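Local structure of purine nucleoside phosphorylase (Thermus thermophilus, 1ODK) at residues B[11-16]-B[38-43]; B[17-22]-B[72-77]; B[24-29]-B[60-65]; B[76-81]-B[192-197]. The protein probably catalyses, as a hexameric purine nucleoside phosphorylase, the phosphate-dependent cleavage of purine nucleosides into free base and pentose 1-phosphate. One frame throughout, in Å; residues are numbered along the deposited sequence.

Contact 1: B[11-16]-B[38-43]; sequences GDVAER and RRYNDH
Y40 lies against D12 at its root and V13 over one face, and the two neighbours meet it in quite different ways. D12 and Y40 run past each other in opposite directions, with CB of D12 3.7 Å from CB of Y40. The carboxylate and ring planes are nearly parallel, 4° apart, yet the carboxylate sits beside the tyrosine CB and is not stacked on the ring. V13 instead comes down on a ring face. Its CG2 stands 4.2 Å from the centroid of the Y40 ring, 22° off the normal and displaced toward CZ: a CH-pi contact. The ring is brought there by a chi1 of 60°, which tucks CG between the backbone N and the carbonyl carbon. No direct hydrogen bond crosses, but one water donates to both D12 OD2, at 2.9 Å, and Y40 O, at 2.8 Å; D12 OD2 also accepts from H9 N. At the far end of the ring the hydroxyl bonds Q61 OE1. Putting an alanine in place of Y40 would probably leave V13 CG2 without the face it rests on and Q61 OE1 without its phenol partner. Y40 and N41 both face G48 of the antiparallel strand 48-53, which makes this end of strand 37-41 a classic beta bulge.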
loop_
_atom_site.group_PDB
_atom_site.type_symbol
_atom_site.label_atom_id
_atom_site.label_comp_id
_atom_site.label_asym_id
_atom_site.label_seq_id
_atom_site.Cartn_x
_atom_site.Cartn_y
_atom_site.Cartn_z
ATOM N N GLY B 11 -0.222 42.915 -0.605
ATOM C CA GLY B 11 -1.030 43.918 0.073
ATOM C C GLY B 11 -2.535 43.711 -0.026
ATOM O O GLY B 11 -3.293 44.228 0.794
ATOM N N ASP B 12 -2.973 42.951 -1.025
ATOM C CA ASP B 12 -4.398 42.692 -1.233
ATOM C C ASP B 12 -5.053 41.747 -0.229
ATOM O O ASP B 12 -6.239 41.881 0.066
ATOM C CB ASP B 12 -4.641 42.104 -2.625
ATOM C CG ASP B 12 -4.303 43.064 -3.736
ATOM O OD1 ASP B 12 -4.515 44.282 -3.555
ATOM O OD2 ASP B 12 -3.844 42.593 -4.800
ATOM N N VAL B 13 -4.286 40.788 0.276
ATOM C CA VAL B 13 -4.813 39.782 1.196
ATOM C C VAL B 13 -4.564 40.064 2.672
ATOM O O VAL B 13 -3.451 40.393 3.072
ATOM C CB VAL B 13 -4.228 38.393 0.844
ATOM C CG1 VAL B 13 -4.790 37.328 1.776
ATOM C CG2 VAL B 13 -4.537 38.066 -0.623
ATOM N N ALA B 14 -5.608 39.915 3.481
ATOM C CA ALA B 14 -5.504 40.148 4.917
ATOM C C ALA B 14 -4.908 38.932 5.615
ATOM O O ALA B 14 -4.814 37.852 5.033
ATOM C CB ALA B 14 -6.882 40.451 5.501
ATOM N N GLU B 15 -4.503 39.110 6.867
ATOM C CA GLU B 15 -3.939 38.003 7.626
ATOM C C GLU B 15 -5.008 36.959 7.928
ATOM O O GLU B 15 -4.712 35.765 8.001
ATOM C CB GLU B 15 -3.331 38.504 8.938
ATOM C CG GLU B 15 -2.009 39.221 8.773
ATOM C CD GLU B 15 -1.372 39.581 10.104
ATOM O OE1 GLU B 15 -0.235 40.097 10.092
ATOM O OE2 GLU B 15 -2.003 39.351 11.160
ATOM N N ARG B 16 -6.244 37.419 8.106
ATOM C CA ARG B 16 -7.371 36.541 8.408
ATOM C C ARG B 16 -8.177 36.308 7.138
ATOM O O ARG B 16 -8.610 37.261 6.487
ATOM C CB ARG B 16 -8.251 37.174 9.490
ATOM C CG ARG B 16 -7.497 37.442 10.784
ATOM C CD ARG B 16 -8.350 38.154 11.825
ATOM N NE ARG B 16 -7.614 38.291 13.080
ATOM C CZ ARG B 16 -6.560 39.083 13.247
ATOM N NH1 ARG B 16 -5.946 39.135 14.423
ATOM N NH2 ARG B 16 -6.128 39.838 12.245
ATOM N N ARG B 38 -13.618 44.678 -1.755
ATOM C CA ARG B 38 -13.027 44.846 -3.079
ATOM C C ARG B 38 -12.556 43.473 -3.553
ATOM O O ARG B 38 -11.943 42.728 -2.790
ATOM C CB ARG B 38 -11.822 45.790 -3.033
ATOM C CG ARG B 38 -12.020 47.061 -2.220
ATOM C CD ARG B 38 -13.238 47.861 -2.658
ATOM N NE ARG B 38 -13.226 48.180 -4.084
ATOM C CZ ARG B 38 -14.100 48.992 -4.673
ATOM N NH1 ARG B 38 -15.057 49.573 -3.959
ATOM N NH2 ARG B 38 -14.025 49.214 -5.979
ATOM N N ARG B 39 -12.843 43.132 -4.805
ATOM C CA ARG B 39 -12.407 41.846 -5.338
ATOM C C ARG B 39 -10.985 42.012 -5.868
ATOM O O ARG B 39 -10.754 42.765 -6.815
ATOM C CB ARG B 39 -13.342 41.381 -6.460
ATOM C CG ARG B 39 -13.121 39.926 -6.871
ATOM C CD ARG B 39 -14.266 39.404 -7.727
ATOM N NE ARG B 39 -14.260 39.968 -9.075
ATOM C CZ ARG B 39 -15.209 39.747 -9.980
ATOM N NH1 ARG B 39 -16.248 38.979 -9.682
ATOM N NH2 ARG B 39 -15.116 40.293 -11.184
ATOM N N TYR B 40 -10.029 41.319 -5.254
ATOM C CA TYR B 40 -8.641 41.424 -5.682
ATOM C C TYR B 40 -8.247 40.389 -6.731
ATOM O O TYR B 40 -7.162 40.467 -7.301
ATOM C CB TYR B 40 -7.700 41.337 -4.476
ATOM C CG TYR B 40 -7.813 40.055 -3.683
ATOM C CD1 TYR B 40 -7.363 38.842 -4.207
ATOM C CD2 TYR B 40 -8.385 40.055 -2.410
ATOM C CE1 TYR B 40 -7.480 37.656 -3.483
ATOM C CE2 TYR B 40 -8.505 38.880 -1.679
ATOM C CZ TYR B 40 -8.051 37.684 -2.222
ATOM O OH TYR B 40 -8.158 36.528 -1.494
ATOM N N ASN B 41 -9.116 39.417 -6.987
ATOM C CA ASN B 41 -8.816 38.404 -7.994
ATOM C C ASN B 41 -10.051 37.729 -8.549
ATOM O O ASN B 41 -10.999 37.449 -7.819
ATOM C CB ASN B 41 -7.899 37.307 -7.429
ATOM C CG ASN B 41 -7.613 36.206 -8.453
ATOM O OD1 ASN B 41 -6.850 36.408 -9.396
ATOM N ND2 ASN B 41 -8.242 35.042 -8.275
ATOM N N ASP B 42 -10.038 37.475 -9.853
ATOM C CA ASP B 42 -11.134 36.763 -10.486
ATOM C C ASP B 42 -10.576 35.755 -11.491
ATOM O O ASP B 42 -11.327 35.041 -12.154
ATOM C CB ASP B 42 -12.124 37.731 -11.158
ATOM C CG ASP B 42 -11.514 38.513 -12.301
ATOM O OD1 ASP B 42 -12.222 39.383 -12.845
ATOM O OD2 ASP B 42 -10.346 38.267 -12.660
ATOM N N HIS B 43 -9.250 35.688 -11.582
ATOM C CA HIS B 43 -8.602 34.748 -12.493
ATOM C C HIS B 43 -9.028 33.324 -12.147
ATOM O O HIS B 43 -9.107 32.963 -10.969
ATOM C CB HIS B 43 -7.081 34.857 -12.396
ATOM C CG HIS B 43 -6.360 33.989 -13.380
ATOM N ND1 HIS B 43 -5.558 32.935 -12.998
ATOM C CD2 HIS B 43 -6.352 33.996 -14.734
ATOM C CE1 HIS B 43 -5.089 32.329 -14.075
ATOM N NE2 HIS B 43 -5.557 32.953 -15.141
HETATM O O HOH W 1 -5.402 42.684 -7.231
#

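Contact 2: B[17-22]-B[72-77]; sequences VLLPGD and IVVEEL
Between strand 17-20 and helix 72-77 no flat side-chain group takes part where L19 and L77 meet; the two segments touch through aliphatic branches alone. These two leucines slide past each other in opposite directions, and CD2 of L19 comes to 3.3 Å from CD1 of L77. That is closer than carbons normally pack, so the exact placing of these methyl groups is doubtful, although the pairing itself is clear. The other branch of L19 turns to V74: CD1 of L19 lies 4.1 Å from CG2 of V74, the two side chains crossing at about a right angle. With CG anti to the carbonyl carbon (chi1 -60°), L19 holds its fork out so that one prong serves each helix residue. V17, two residues back on the same face of the strand, adds its CG1 at 4.2 Å from CD1 of L77. Thus L77 CD1 is touched by both strand residues.

Behind this sits a beta-alpha-beta crossover. Helix 67-79 joins strand 56-61 to strand 84-93 and passes over strand 16-20, which lies between them in the sheet; the local axes run nearly antiparallel, at 166° and 11.3 Å apart. L185 of helix 182-192 touches both L19 and V74. The helix keeps its charges off this face: neither E75 nor E76 reaches the strand, and E76 bonds H5 and also Y160 of the second subunit. Between strand and helix, then, cohesion rests on dispersion and the exclusion of water, with no polar bond to fix direction.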
loop_
_atom_site.group_PDB
_atom_site.type_symbol
_atom_site.label_atom_id
_atom_site.label_comp_id
_atom_site.label_asym_id
_atom_site.label_seq_id
_atom_site.Cartn_x
_atom_site.Cartn_y
_atom_site.Cartn_z
ATOM N N VAL B 17 -8.404 35.040 6.803
ATOM C CA VAL B 17 -9.113 34.702 5.572
ATOM C C VAL B 17 -10.151 33.592 5.716
ATOM O O VAL B 17 -9.902 32.596 6.393
ATOM C CB VAL B 17 -8.102 34.220 4.497
ATOM C CG1 VAL B 17 -8.771 34.152 3.131
ATOM C CG2 VAL B 17 -6.877 35.125 4.484
ATOM N N LEU B 18 -11.309 33.765 5.080
ATOM C CA LEU B 18 -12.339 32.727 5.083
ATOM C C LEU B 18 -12.185 32.031 3.729
ATOM O O LEU B 18 -11.930 32.689 2.717
ATOM C CB LEU B 18 -13.752 33.309 5.198
ATOM C CG LEU B 18 -14.170 34.037 6.482
ATOM C CD1 LEU B 18 -15.695 34.038 6.570
ATOM C CD2 LEU B 18 -13.578 33.364 7.705
ATOM N N LEU B 19 -12.342 30.709 3.715
ATOM C CA LEU B 19 -12.186 29.929 2.495
ATOM C C LEU B 19 -13.424 29.165 2.034
ATOM O O LEU B 19 -13.553 27.968 2.300
ATOM C CB LEU B 19 -11.039 28.921 2.669
ATOM C CG LEU B 19 -9.641 29.472 2.965
ATOM C CD1 LEU B 19 -8.673 28.331 3.261
ATOM C CD2 LEU B 19 -9.156 30.283 1.778
ATOM N N PRO B 20 -14.365 29.841 1.357
ATOM C CA PRO B 20 -15.531 29.074 0.911
ATOM C C PRO B 20 -15.109 28.340 -0.367
ATOM O O PRO B 20 -14.132 28.729 -1.000
ATOM C CB PRO B 20 -16.579 30.154 0.650
ATOM C CG PRO B 20 -15.744 31.337 0.214
ATOM C CD PRO B 20 -14.560 31.289 1.158
ATOM N N GLY B 21 -15.814 27.277 -0.740
ATOM C CA GLY B 21 -15.436 26.567 -1.953
ATOM C C GLY B 21 -16.081 27.179 -3.187
ATOM O O GLY B 21 -15.498 27.224 -4.272
ATOM N N ASP B 22 -17.294 27.680 -2.994
ATOM C CA ASP B 22 -18.106 28.278 -4.053
ATOM C C ASP B 22 -17.870 29.792 -4.230
ATOM O O ASP B 22 -18.048 30.568 -3.293
ATOM C CB ASP B 22 -19.572 27.987 -3.711
ATOM C CG ASP B 22 -20.550 28.602 -4.686
ATOM O OD1 ASP B 22 -20.132 29.251 -5.670
ATOM O OD2 ASP B 22 -21.762 28.423 -4.454
ATOM N N ILE B 72 -3.661 24.470 -3.848
ATOM C CA ILE B 72 -3.061 25.499 -4.686
ATOM C C ILE B 72 -3.409 26.882 -4.135
ATOM O O ILE B 72 -2.553 27.763 -4.060
ATOM C CB ILE B 72 -3.580 25.398 -6.135
ATOM C CG1 ILE B 72 -2.856 24.262 -6.862
ATOM C CG2 ILE B 72 -3.408 26.743 -6.857
ATOM C CD1 ILE B 72 -3.469 23.914 -8.212
ATOM N N VAL B 73 -4.672 27.065 -3.756
ATOM C CA VAL B 73 -5.132 28.348 -3.231
ATOM C C VAL B 73 -4.507 28.661 -1.873
ATOM O O VAL B 73 -4.075 29.792 -1.627
ATOM C CB VAL B 73 -6.678 28.379 -3.126
ATOM C CG1 VAL B 73 -7.141 29.681 -2.459
ATOM C CG2 VAL B 73 -7.287 28.269 -4.512
ATOM N N VAL B 74 -4.443 27.663 -1.000
ATOM C CA VAL B 74 -3.850 27.845 0.323
ATOM C C VAL B 74 -2.355 28.177 0.210
ATOM O O VAL B 74 -1.877 29.118 0.842
ATOM C CB VAL B 74 -4.046 26.574 1.196
ATOM C CG1 VAL B 74 -3.250 26.682 2.488
ATOM C CG2 VAL B 74 -5.524 26.394 1.517
ATOM N N GLU B 75 -1.620 27.411 -0.595
ATOM C CA GLU B 75 -0.187 27.653 -0.776
ATOM C C GLU B 75 0.062 29.091 -1.242
ATOM O O GLU B 75 0.961 29.774 -0.748
ATOM C CB GLU B 75 0.395 26.674 -1.809
ATOM C CG GLU B 75 0.481 25.221 -1.329
ATOM C CD GLU B 75 1.761 24.918 -0.559
ATOM O OE1 GLU B 75 2.282 25.817 0.135
ATOM O OE2 GLU B 75 2.243 23.768 -0.634
ATOM N N GLU B 76 -0.735 29.548 -2.199
ATOM C CA GLU B 76 -0.568 30.895 -2.716
ATOM C C GLU B 76 -1.025 31.962 -1.719
ATOM O O GLU B 76 -0.397 33.015 -1.609
ATOM C CB GLU B 76 -1.284 31.015 -4.066
ATOM C CG GLU B 76 -0.582 30.178 -5.146
ATOM C CD GLU B 76 -1.262 30.213 -6.506
ATOM O OE1 GLU B 76 -2.190 31.024 -6.708
ATOM O OE2 GLU B 76 -0.853 29.422 -7.383
ATOM N N LEU B 77 -2.090 31.680 -0.974
ATOM C CA LEU B 77 -2.584 32.622 0.029
ATOM C C LEU B 77 -1.532 32.866 1.113
ATOM O O LEU B 77 -1.370 33.992 1.588
ATOM C CB LEU B 77 -3.872 32.103 0.682
ATOM C CG LEU B 77 -5.165 32.274 -0.117
ATOM C CD1 LEU B 77 -6.327 31.694 0.674
ATOM C CD2 LEU B 77 -5.407 33.759 -0.401
#

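Contact 3: B[24-29]-B[60-65]; sequences GRAEWI and VQTTGM
Helix 23-33 comes nearest to strand 56-61 where the CA atoms of A26 and V60 are 5.9 Å apart, close enough for the strand's valine to reach the helix backbone. Here an outer helix layer packs on the sheet of a three-layer alpha/beta/alpha fold: V60 points at this helix, while Q61, next along the strand, points away and packs on V73 and L77 of helix 67-79. V60 uses its two branches separately. CG1, anti to the backbone N (chi1 -177°), slots in beside A26, with V60 CG1 3.7 Å from A26 O and 3.9 Å from A26 CB. CG2 meets I29 instead, with 3.9 Å between the CG2 atoms of I29 and V60. A side chain as small as alanine's is consistent with so close an approach. P20 of the adjoining strand touches both A26 and V60, and V225 of helix 214-233 touches I29. Beyond Q61 the chain leaves the strand, and just past that point Q61 NE2 gives a nearly straight bond (170°) to T62 O, 2.9 Å away, in the carbonyl plane. T62 OG1, already bonded to W47 O, lies 3.4 Å from the methyl CB of A26.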
loop_
_atom_site.group_PDB
_atom_site.type_symbol
_atom_site.label_atom_id
_atom_site.label_comp_id
_atom_site.label_asym_id
_atom_site.label_seq_id
_atom_site.Cartn_x
_atom_site.Cartn_y
_atom_site.Cartn_z
ATOM N N GLY B 24 -19.650 31.952 -5.729
ATOM C CA GLY B 24 -20.883 32.693 -5.534
ATOM C C GLY B 24 -21.094 32.944 -4.052
ATOM O O GLY B 24 -21.682 33.951 -3.651
ATOM N N ARG B 25 -20.615 32.016 -3.231
ATOM C CA ARG B 25 -20.739 32.145 -1.787
ATOM C C ARG B 25 -19.723 33.172 -1.284
ATOM O O ARG B 25 -20.013 33.953 -0.375
ATOM C CB ARG B 25 -20.509 30.784 -1.124
ATOM C CG ARG B 25 -20.651 30.770 0.387
ATOM C CD ARG B 25 -20.907 29.347 0.853
ATOM N NE ARG B 25 -22.205 28.869 0.380
ATOM C CZ ARG B 25 -22.457 27.620 -0.002
ATOM N NH1 ARG B 25 -21.494 26.706 0.025
ATOM N NH2 ARG B 25 -23.676 27.286 -0.409
ATOM N N ALA B 26 -18.533 33.169 -1.879
ATOM C CA ALA B 26 -17.502 34.126 -1.492
ATOM C C ALA B 26 -18.038 35.540 -1.707
ATOM O O ALA B 26 -17.901 36.409 -0.843
ATOM C CB ALA B 26 -16.246 33.918 -2.328
ATOM N N GLU B 27 -18.645 35.763 -2.869
ATOM C CA GLU B 27 -19.206 37.070 -3.205
ATOM C C GLU B 27 -20.283 37.472 -2.202
ATOM O O GLU B 27 -20.304 38.605 -1.719
ATOM C CB GLU B 27 -19.803 37.040 -4.613
ATOM C CG GLU B 27 -20.487 38.332 -5.025
ATOM C CD GLU B 27 -21.048 38.260 -6.429
ATOM O OE1 GLU B 27 -21.870 37.358 -6.701
ATOM O OE2 GLU B 27 -20.663 39.104 -7.263
ATOM N N TRP B 28 -21.175 36.536 -1.890
ATOM C CA TRP B 28 -22.253 36.792 -0.943
ATOM C C TRP B 28 -21.708 37.168 0.435
ATOM O O TRP B 28 -22.217 38.081 1.090
ATOM C CB TRP B 28 -23.147 35.558 -0.812
ATOM C CG TRP B 28 -24.211 35.720 0.215
ATOM C CD1 TRP B 28 -25.388 36.395 0.080
ATOM C CD2 TRP B 28 -24.177 35.234 1.563
ATOM N NE1 TRP B 28 -26.093 36.359 1.263
ATOM C CE2 TRP B 28 -25.370 35.652 2.189
ATOM C CE3 TRP B 28 -23.250 34.485 2.302
ATOM C CZ2 TRP B 28 -25.664 35.347 3.523
ATOM C CZ3 TRP B 28 -23.543 34.180 3.629
ATOM C CH2 TRP B 28 -24.741 34.612 4.223
ATOM N N ILE B 29 -20.673 36.457 0.872
ATOM C CA ILE B 29 -20.065 36.722 2.171
ATOM C C ILE B 29 -19.459 38.123 2.212
ATOM O O ILE B 29 -19.686 38.884 3.150
ATOM C CB ILE B 29 -18.937 35.707 2.490
ATOM C CG1 ILE B 29 -19.517 34.301 2.654
ATOM C CG2 ILE B 29 -18.202 36.125 3.755
ATOM C CD1 ILE B 29 -18.442 33.233 2.774
ATOM N N VAL B 60 -11.829 36.919 1.836
ATOM C CA VAL B 60 -12.713 35.792 1.560
ATOM C C VAL B 60 -12.226 35.271 0.214
ATOM O O VAL B 60 -12.397 35.936 -0.809
ATOM C CB VAL B 60 -14.185 36.251 1.437
ATOM C CG1 VAL B 60 -15.090 35.048 1.214
ATOM C CG2 VAL B 60 -14.600 37.009 2.687
ATOM N N GLN B 61 -11.621 34.087 0.222
ATOM C CA GLN B 61 -11.051 33.505 -0.989
ATOM C C GLN B 61 -11.646 32.168 -1.422
ATOM O O GLN B 61 -11.656 31.205 -0.662
ATOM C CB GLN B 61 -9.538 33.341 -0.803
ATOM C CG GLN B 61 -8.816 32.647 -1.963
ATOM C CD GLN B 61 -8.892 33.441 -3.254
ATOM O OE1 GLN B 61 -8.487 34.599 -3.302
ATOM N NE2 GLN B 61 -9.407 32.816 -4.314
ATOM N N THR B 62 -12.120 32.126 -2.662
ATOM C CA THR B 62 -12.702 30.922 -3.249
ATOM C C THR B 62 -11.609 29.863 -3.383
ATOM O O THR B 62 -10.506 30.171 -3.831
ATOM C CB THR B 62 -13.251 31.224 -4.657
ATOM O OG1 THR B 62 -14.260 32.235 -4.569
ATOM C CG2 THR B 62 -13.825 29.968 -5.296
ATOM N N THR B 63 -11.910 28.620 -3.008
ATOM C CA THR B 63 -10.920 27.543 -3.111
ATOM C C THR B 63 -11.197 26.574 -4.264
ATOM O O THR B 63 -10.294 25.880 -4.728
ATOM C CB THR B 63 -10.883 26.667 -1.850
ATOM O OG1 THR B 63 -12.122 25.959 -1.744
ATOM C CG2 THR B 63 -10.668 27.509 -0.594
ATOM N N GLY B 64 -12.442 26.522 -4.720
ATOM C CA GLY B 64 -12.794 25.571 -5.760
ATOM C C GLY B 64 -13.122 24.281 -5.016
ATOM O O GLY B 64 -13.133 24.275 -3.784
ATOM N N MET B 65 -13.386 23.193 -5.732
ATOM C CA MET B 65 -13.716 21.927 -5.084
ATOM C C MET B 65 -12.552 20.949 -5.128
ATOM O O MET B 65 -11.876 20.826 -6.152
ATOM C CB MET B 65 -14.922 21.276 -5.768
ATOM C CG MET B 65 -16.141 22.179 -5.883
ATOM S SD MET B 65 -17.491 21.346 -6.740
ATOM C CE MET B 65 -16.974 21.483 -8.425
#

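Contact 4: B[76-81]-B[192-197]; sequences ELVRLG and RGVRTG
R192, whose CB rests on V78, carries its guanidinium past the contact to E75 one turn back along the helix. E75 OE2 is gripped twice, by R192 NH1 in a salt bridge and by the hydroxyl of Y119; R192 NE reaches the other oxygen, E75 OE1, so arginine and carboxylate meet two on two. This leaves the apolar root of R192 to do the packing here: its CB is 4.2 Å from V78 CG1. The other branch of V78 serves V194, with 4.0 Å between the CG2 atoms of V78 and V194. That V194 methyl is set between its own backbone N and carbonyl carbon, while V194 CG1 stays only slightly farther from V78 CG2, at 4.2 Å, so the valine offers both branches to one methyl.

Each segment contains the end of a helix. Helix 67-79 finishes in a Schellman motif, with G81 at positive phi and G81 N bonded to V78 O, before the chain runs on to strand 84-93; G193, also at positive phi, closes helix 182-192 in the same manner and lets the chain turn into strand 195-205. These two strands are parallel neighbours in the sheet. L85 on the first of them touches L77 and V194, and R195 makes backbone bonds to R83 and L85.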
loop_
_atom_site.group_PDB
_atom_site.type_symbol
_atom_site.label_atom_id
_atom_site.label_comp_id
_atom_site.label_asym_id
_atom_site.label_seq_id
_atom_site.Cartn_x
_atom_site.Cartn_y
_atom_site.Cartn_z
ATOM N N GLU B 76 -0.735 29.548 -2.199
ATOM C CA GLU B 76 -0.568 30.895 -2.716
ATOM C C GLU B 76 -1.025 31.962 -1.719
ATOM O O GLU B 76 -0.397 33.015 -1.609
ATOM C CB GLU B 76 -1.284 31.015 -4.066
ATOM C CG GLU B 76 -0.582 30.178 -5.146
ATOM C CD GLU B 76 -1.262 30.213 -6.506
ATOM O OE1 GLU B 76 -2.190 31.024 -6.708
ATOM O OE2 GLU B 76 -0.853 29.422 -7.383
ATOM N N LEU B 77 -2.090 31.680 -0.974
ATOM C CA LEU B 77 -2.584 32.622 0.029
ATOM C C LEU B 77 -1.532 32.866 1.113
ATOM O O LEU B 77 -1.370 33.992 1.588
ATOM C CB LEU B 77 -3.872 32.103 0.682
ATOM C CG LEU B 77 -5.165 32.274 -0.117
ATOM C CD1 LEU B 77 -6.327 31.694 0.674
ATOM C CD2 LEU B 77 -5.407 33.759 -0.401
ATOM N N VAL B 78 -0.822 31.808 1.501
ATOM C CA VAL B 78 0.215 31.921 2.518
ATOM C C VAL B 78 1.345 32.811 1.998
ATOM O O VAL B 78 1.896 33.628 2.741
ATOM C CB VAL B 78 0.780 30.534 2.907
ATOM C CG1 VAL B 78 2.039 30.695 3.757
ATOM C CG2 VAL B 78 -0.268 29.757 3.688
ATOM N N ARG B 79 1.678 32.655 0.721
ATOM C CA ARG B 79 2.718 33.474 0.116
ATOM C C ARG B 79 2.258 34.929 0.084
ATOM O O ARG B 79 3.072 35.845 0.142
ATOM C CB ARG B 79 3.021 33.001 -1.309
ATOM C CG ARG B 79 3.853 31.728 -1.391
ATOM C CD ARG B 79 5.146 31.871 -0.598
ATOM N NE ARG B 79 6.286 31.237 -1.258
ATOM C CZ ARG B 79 6.881 31.715 -2.349
ATOM N NH1 ARG B 79 6.447 32.838 -2.911
ATOM N NH2 ARG B 79 7.920 31.078 -2.871
ATOM N N LEU B 80 0.946 35.128 0.006
ATOM C CA LEU B 80 0.371 36.468 -0.040
ATOM C C LEU B 80 0.182 37.090 1.341
ATOM O O LEU B 80 -0.313 38.210 1.453
ATOM C CB LEU B 80 -0.967 36.439 -0.791
ATOM C CG LEU B 80 -0.865 36.186 -2.299
ATOM C CD1 LEU B 80 -2.244 35.931 -2.898
ATOM C CD2 LEU B 80 -0.198 37.390 -2.964
ATOM N N GLY B 81 0.559 36.361 2.388
ATOM C CA GLY B 81 0.440 36.894 3.734
ATOM C C GLY B 81 -0.662 36.351 4.626
ATOM O O GLY B 81 -0.835 36.839 5.748
ATOM N N ARG B 192 3.243 24.863 6.668
ATOM C CA ARG B 192 3.593 26.250 6.400
ATOM C C ARG B 192 3.593 27.147 7.628
ATOM O O ARG B 192 3.873 28.340 7.529
ATOM C CB ARG B 192 2.647 26.821 5.340
ATOM C CG ARG B 192 2.569 25.979 4.063
ATOM C CD ARG B 192 3.952 25.707 3.464
ATOM N NE ARG B 192 3.856 24.850 2.285
ATOM C CZ ARG B 192 4.755 23.936 1.938
ATOM N NH1 ARG B 192 4.563 23.208 0.848
ATOM N NH2 ARG B 192 5.844 23.744 2.676
ATOM N N GLY B 193 3.270 26.574 8.780
ATOM C CA GLY B 193 3.260 27.344 10.011
ATOM C C GLY B 193 2.193 28.418 10.123
ATOM O O GLY B 193 2.464 29.512 10.612
ATOM N N VAL B 194 0.982 28.124 9.660
ATOM C CA VAL B 194 -0.110 29.083 9.762
ATOM C C VAL B 194 -1.259 28.419 10.516
ATOM O O VAL B 194 -1.282 27.201 10.672
ATOM C CB VAL B 194 -0.590 29.581 8.367
ATOM C CG1 VAL B 194 0.471 30.478 7.744
ATOM C CG2 VAL B 194 -0.887 28.405 7.444
ATOM N N ARG B 195 -2.203 29.221 10.989
ATOM C CA ARG B 195 -3.329 28.703 11.755
ATOM C C ARG B 195 -4.552 28.473 10.892
ATOM O O ARG B 195 -5.044 29.398 10.244
ATOM C CB ARG B 195 -3.661 29.672 12.884
ATOM C CG ARG B 195 -2.491 29.908 13.822
ATOM C CD ARG B 195 -2.848 30.875 14.943
ATOM N NE ARG B 195 -1.840 30.846 15.998
ATOM C CZ ARG B 195 -1.935 31.510 17.145
ATOM N NH1 ARG B 195 -3.000 32.266 17.390
ATOM N NH2 ARG B 195 -0.969 31.412 18.051
ATOM N N THR B 196 -5.045 27.237 10.895
ATOM C CA THR B 196 -6.209 26.879 10.097
ATOM C C THR B 196 -7.350 26.302 10.921
ATOM O O THR B 196 -7.189 25.947 12.085
ATOM C CB THR B 196 -5.837 25.847 9.003
ATOM O OG1 THR B 196 -5.421 24.623 9.621
ATOM C CG2 THR B 196 -4.695 26.375 8.141
ATOM N N GLY B 197 -8.510 26.208 10.288
ATOM C CA GLY B 197 -9.680 25.669 10.942
ATOM C C GLY B 197 -10.748 25.444 9.896
ATOM O O GLY B 197 -10.620 25.898 8.756
#

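Overall arrangement
All four contacts reach one mixed sheet, and contacts 1, 2 and 4 lie on the same side of the chain's centre. Contacts 2 and 3 are about 9 Å apart between centres and join through neighbouring strands 16-20 and 56-61, where L18 O and Q61 N probably bond; along the chain, both segments of contact 3 fall between those of contact 2. Contact 4, also about 9 Å from contact 2, shares E76 and L77 of helix 67-79. Contact 1 sits farther out and meets contact 3 through Y40 OH and Q61 OE1. Helices 23-33 and 67-79 cover opposite faces of the sheet: V60 points to the first, Q61 to the second.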